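Local coordinates for ABC-type branched-chain amino acid transport systems periplasmic component-like protein (Thermomonospora curvata, PDB 4N03) that probably binds fatty acids such as palmitic acid as the extracytoplasmic substrate-binding component of an ABC transporter, at residues Y148-V156 with Y180-A191. Numbering follows the deposited sequence.
Sequences YDVDMINGV and YGGSALRGTKYA. With PLM (palmitic acid), chain B.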
loop_
_atom_site.group_PDB
_atom_site.type_symbol
_atom_site.label_atom_id
_atom_site.label_comp_id
_atom_site.label_asym_id
_atom_site.label_seq_id
_atom_site.Cartn_x
_atom_site.Cartn_y
_atom_site.Cartn_z
ATOM N N TYR A 148 8.322 -0.753 -3.424
ATOM C CA TYR A 148 8.787 -1.758 -2.488
ATOM C C TYR A 148 10.281 -1.860 -2.366
ATOM O O TYR A 148 10.852 -2.148 -1.334
ATOM C CB TYR A 148 8.254 -3.118 -2.864
ATOM C CG TYR A 148 6.793 -3.319 -2.623
ATOM C CD1 TYR A 148 6.183 -3.038 -1.380
ATOM C CD2 TYR A 148 5.978 -3.765 -3.623
ATOM C CE1 TYR A 148 4.831 -3.253 -1.177
ATOM C CE2 TYR A 148 4.628 -3.990 -3.405
ATOM C CZ TYR A 148 4.051 -3.736 -2.165
ATOM O OH TYR A 148 2.712 -3.935 -1.887
ATOM N N ASP A 149 10.972 -1.730 -3.515
ATOM C CA ASP A 149 12.426 -1.739 -3.585
ATOM C C ASP A 149 13.044 -0.635 -2.751
ATOM O O ASP A 149 13.926 -0.881 -1.960
ATOM C CB ASP A 149 12.951 -1.771 -5.013
ATOM C CG ASP A 149 12.374 -0.756 -5.972
ATOM O OD1 ASP A 149 11.529 0.081 -5.574
ATOM O OD2 ASP A 149 12.774 -0.841 -7.165
ATOM N N VAL A 150 12.549 0.591 -2.940
ATOM C CA VAL A 150 13.020 1.708 -2.153
ATOM C C VAL A 150 12.791 1.483 -0.673
ATOM O O VAL A 150 13.675 1.786 0.132
ATOM C CB VAL A 150 12.298 2.996 -2.621
ATOM C CG1 VAL A 150 12.431 4.167 -1.636
ATOM C CG2 VAL A 150 12.808 3.376 -4.009
ATOM N N ASP A 151 11.652 0.908 -0.258
ATOM C CA ASP A 151 11.452 0.605 1.153
ATOM C C ASP A 151 12.502 -0.372 1.688
ATOM O O ASP A 151 12.986 -0.186 2.787
ATOM C CB ASP A 151 10.070 0.026 1.430
ATOM C CG ASP A 151 8.968 1.058 1.431
ATOM O OD1 ASP A 151 9.226 2.251 1.597
ATOM O OD2 ASP A 151 7.809 0.576 1.305
HETATM N N MSE A 152 12.837 -1.441 0.943
HETATM C CA MSE A 152 13.871 -2.346 1.406
HETATM C C MSE A 152 15.248 -1.714 1.388
HETATM O O MSE A 152 16.044 -2.026 2.245
HETATM C CB MSE A 152 13.881 -3.638 0.577
HETATM C CG MSE A 152 12.661 -4.529 0.815
HETATM SE SE MSE A 152 12.617 -5.244 2.614
HETATM C CE MSE A 152 11.402 -4.100 3.409
ATOM N N ILE A 153 15.532 -0.839 0.438
ATOM C CA ILE A 153 16.843 -0.177 0.459
ATOM C C ILE A 153 16.992 0.673 1.715
ATOM O O ILE A 153 17.972 0.593 2.453
ATOM C CB ILE A 153 17.027 0.655 -0.819
ATOM C CG1 ILE A 153 17.142 -0.281 -2.042
ATOM C CG2 ILE A 153 18.284 1.490 -0.710
ATOM C CD1 ILE A 153 16.931 0.446 -3.350
ATOM N N ASN A 154 15.973 1.510 1.959
ATOM C CA ASN A 154 15.936 2.304 3.199
ATOM C C ASN A 154 16.018 1.411 4.428
ATOM O O ASN A 154 16.759 1.678 5.352
ATOM C CB ASN A 154 14.708 3.201 3.231
ATOM C CG ASN A 154 14.832 4.440 2.371
ATOM O OD1 ASN A 154 15.912 4.999 2.214
ATOM N ND2 ASN A 154 13.724 4.904 1.835
ATOM N N GLY A 155 15.235 0.337 4.430
ATOM C CA GLY A 155 15.209 -0.537 5.575
ATOM C C GLY A 155 16.499 -1.260 5.867
ATOM O O GLY A 155 16.929 -1.394 7.004
ATOM N N VAL A 156 17.193 -1.751 4.817
ATOM C CA VAL A 156 18.499 -2.370 4.995
ATOM C C VAL A 156 19.525 -1.358 5.447
ATOM O O VAL A 156 20.349 -1.650 6.314
ATOM C CB VAL A 156 18.922 -3.143 3.733
ATOM C CG1 VAL A 156 20.349 -3.625 3.858
ATOM C CG2 VAL A 156 17.937 -4.298 3.503
ATOM N N TYR A 180 5.134 -8.088 -6.243
ATOM C CA TYR A 180 5.281 -7.515 -4.891
ATOM C C TYR A 180 6.611 -7.997 -4.295
ATOM O O TYR A 180 7.530 -7.197 -4.102
ATOM C CB TYR A 180 4.062 -7.886 -4.022
ATOM C CG TYR A 180 4.232 -7.796 -2.531
ATOM C CD1 TYR A 180 5.085 -6.906 -1.907
ATOM C CD2 TYR A 180 3.457 -8.594 -1.705
ATOM C CE1 TYR A 180 5.196 -6.839 -0.520
ATOM C CE2 TYR A 180 3.517 -8.502 -0.327
ATOM C CZ TYR A 180 4.378 -7.647 0.264
ATOM O OH TYR A 180 4.467 -7.537 1.647
ATOM N N GLY A 181 6.727 -9.280 -3.992
ATOM C CA GLY A 181 7.927 -9.743 -3.333
ATOM C C GLY A 181 9.172 -9.551 -4.154
ATOM O O GLY A 181 10.222 -9.275 -3.618
ATOM N N GLY A 182 9.029 -9.710 -5.477
ATOM C CA GLY A 182 10.158 -9.541 -6.383
ATOM C C GLY A 182 10.650 -8.122 -6.431
ATOM O O GLY A 182 11.850 -7.884 -6.565
ATOM N N SER A 183 9.757 -7.140 -6.333
ATOM C CA SER A 183 10.173 -5.748 -6.274
ATOM C C SER A 183 10.902 -5.463 -4.976
ATOM O O SER A 183 11.941 -4.822 -4.947
ATOM C CB SER A 183 8.982 -4.839 -6.496
ATOM O OG SER A 183 9.294 -3.475 -6.361
ATOM N N ALA A 184 10.341 -5.930 -3.847
ATOM C CA ALA A 184 11.031 -5.776 -2.594
ATOM C C ALA A 184 12.445 -6.371 -2.684
ATOM O O ALA A 184 13.405 -5.785 -2.224
ATOM C CB ALA A 184 10.205 -6.394 -1.487
ATOM N N LEU A 185 12.484 -7.602 -3.159
ATOM C CA LEU A 185 13.745 -8.341 -3.289
ATOM C C LEU A 185 14.805 -7.608 -4.141
ATOM O O LEU A 185 15.971 -7.605 -3.796
ATOM C CB LEU A 185 13.473 -9.714 -3.880
ATOM C CG LEU A 185 14.671 -10.629 -4.063
ATOM C CD1 LEU A 185 15.280 -11.041 -2.750
ATOM C CD2 LEU A 185 14.251 -11.852 -4.841
ATOM N N ARG A 186 14.333 -6.956 -5.171
ATOM C CA ARG A 186 15.237 -6.141 -5.977
ATOM C C ARG A 186 15.942 -5.111 -5.133
ATOM O O ARG A 186 17.137 -4.840 -5.255
ATOM C CB ARG A 186 14.494 -5.507 -7.148
ATOM C CG ARG A 186 15.394 -4.736 -8.083
ATOM C CD ARG A 186 14.601 -4.018 -9.127
ATOM N NE ARG A 186 15.463 -3.274 -10.028
ATOM C CZ ARG A 186 15.597 -3.498 -11.304
ATOM N NH1 ARG A 186 14.910 -4.429 -11.929
ATOM N NH2 ARG A 186 16.362 -2.697 -11.962
ATOM N N GLY A 187 15.191 -4.451 -4.255
ATOM C CA GLY A 187 15.772 -3.475 -3.326
ATOM C C GLY A 187 16.744 -4.101 -2.351
ATOM O O GLY A 187 17.850 -3.600 -2.139
ATOM N N THR A 188 16.361 -5.228 -1.754
ATOM C CA THR A 188 17.269 -5.954 -0.883
ATOM C C THR A 188 18.610 -6.221 -1.577
ATOM O O THR A 188 19.674 -6.017 -0.971
ATOM C CB THR A 188 16.642 -7.278 -0.463
ATOM O OG1 THR A 188 15.407 -7.002 0.195
ATOM C CG2 THR A 188 17.520 -8.044 0.465
ATOM N N LYS A 189 18.544 -6.730 -2.797
ATOM C CA LYS A 189 19.755 -7.125 -3.515
ATOM C C LYS A 189 20.583 -5.931 -3.891
ATOM O O LYS A 189 21.837 -6.015 -3.874
ATOM C CB LYS A 189 19.380 -7.968 -4.698
ATOM C CG LYS A 189 18.809 -9.305 -4.243
ATOM C CD LYS A 189 18.184 -10.064 -5.366
ATOM C CE LYS A 189 19.253 -10.541 -6.306
ATOM N NZ LYS A 189 18.585 -11.504 -7.171
ATOM N N TYR A 190 19.951 -4.802 -4.207
ATOM C CA TYR A 190 20.718 -3.576 -4.502
ATOM C C TYR A 190 21.473 -3.137 -3.284
ATOM O O TYR A 190 22.681 -2.852 -3.306
ATOM C CB TYR A 190 19.791 -2.493 -5.013
ATOM C CG TYR A 190 20.521 -1.203 -5.284
ATOM C CD1 TYR A 190 21.250 -1.036 -6.463
ATOM C CD2 TYR A 190 20.515 -0.169 -4.365
ATOM C CE1 TYR A 190 21.922 0.110 -6.709
ATOM C CE2 TYR A 190 21.197 1.012 -4.657
ATOM C CZ TYR A 190 21.906 1.145 -5.857
ATOM O OH TYR A 190 22.566 2.307 -6.155
ATOM N N ALA A 191 20.746 -3.036 -2.170
ATOM C CA ALA A 191 21.366 -2.655 -0.936
ATOM C C ALA A 191 22.514 -3.606 -0.558
ATOM O O ALA A 191 23.581 -3.187 -0.111
ATOM C CB ALA A 191 20.348 -2.551 0.178
HETATM C C1 PLM B . 0.854 -6.419 -3.080
HETATM O O1 PLM B . 1.464 -5.402 -3.503
HETATM O O2 PLM B . 0.355 -7.303 -3.810
HETATM C C2 PLM B . 0.549 -6.502 -1.602
HETATM C C3 PLM B . -0.743 -5.613 -1.335
HETATM C C4 PLM B . -1.040 -5.424 0.134
HETATM C C5 PLM B . -2.286 -4.644 0.376
HETATM C C6 PLM B . -2.659 -4.286 1.831
HETATM C C7 PLM B . -2.086 -2.924 2.204
HETATM C C8 PLM B . -2.211 -2.535 3.651
HETATM C C9 PLM B . -1.929 -1.077 3.960
HETATM C CA PLM B . -0.456 -0.749 4.300
HETATM C CB PLM B . -0.291 0.823 4.285
HETATM C CC PLM B . 0.887 1.260 3.365
HETATM C CD PLM B . 0.799 2.688 2.869
HETATM C CE PLM B . 1.904 3.163 1.935
HETATM C CF PLM B . 1.402 4.306 1.039
HETATM C CG PLM B . 1.494 5.688 1.662
HETATM O O HOH W 1 11.388 -3.103 -8.137
#
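One wall of the palmitic acid site is made where two helices of the periplasmic-binding-protein fold begin, with Tyr148 and Tyr180 meeting beside the ligand carboxyl group. Tyr148 OH donates a hydrogen bond of 2.5 Å to PLM O1, which lies at the edge of the Tyr148 ring and in its plane. The ligand is also hydrogen-bonded to Tyr84 OH and Ser109 OG. Tyr180 approaches the Tyr148 ring from one face: its CD1 stands 3.3 Å from Tyr148 CE2, the planes inclined by 37°, an oblique pair. With CG anti to the backbone N (chi1 160°), the Tyr180 ring reaches both Tyr148 and the ligand, its CD2 3.6 Å from PLM C2, while its hydroxyl is bound to Ala230 O. A phenylalanine in place of Tyr148 would probably leave the ligand's carboxyl group without this hydrogen bond. Behind the site the axes of the two segments approach to 6.7 Å and cross at -37°. Gly187 permits this approach: its CA lies 3.5 Å from Asp149 O in a CA-H...O contact, and a CB there would clash with that oxygen. No direct hydrogen bond joins segments 148-156 and 180-191, but a water links Ser183 OG to Asp149 OD2, weakly at the aspartate, whose carboxylate also bonds Thr147 and Tyr398. Farther along, Met152, present as selenomethionine, lays its CG against Ala184 CB, Ile153 CD1 meets the Tyr190 ring obliquely, and Val156 CG1 rests 3.8 Å from Ala191 CB. Contacts of Ala184 with His173 and of Met152 and Thr188 with Leu227 place the pair on strands 170-176 and 225-229: a glycine-mediated helix pair beside the ligand cleft, as expected of the two-lobed leucine-binding protein family.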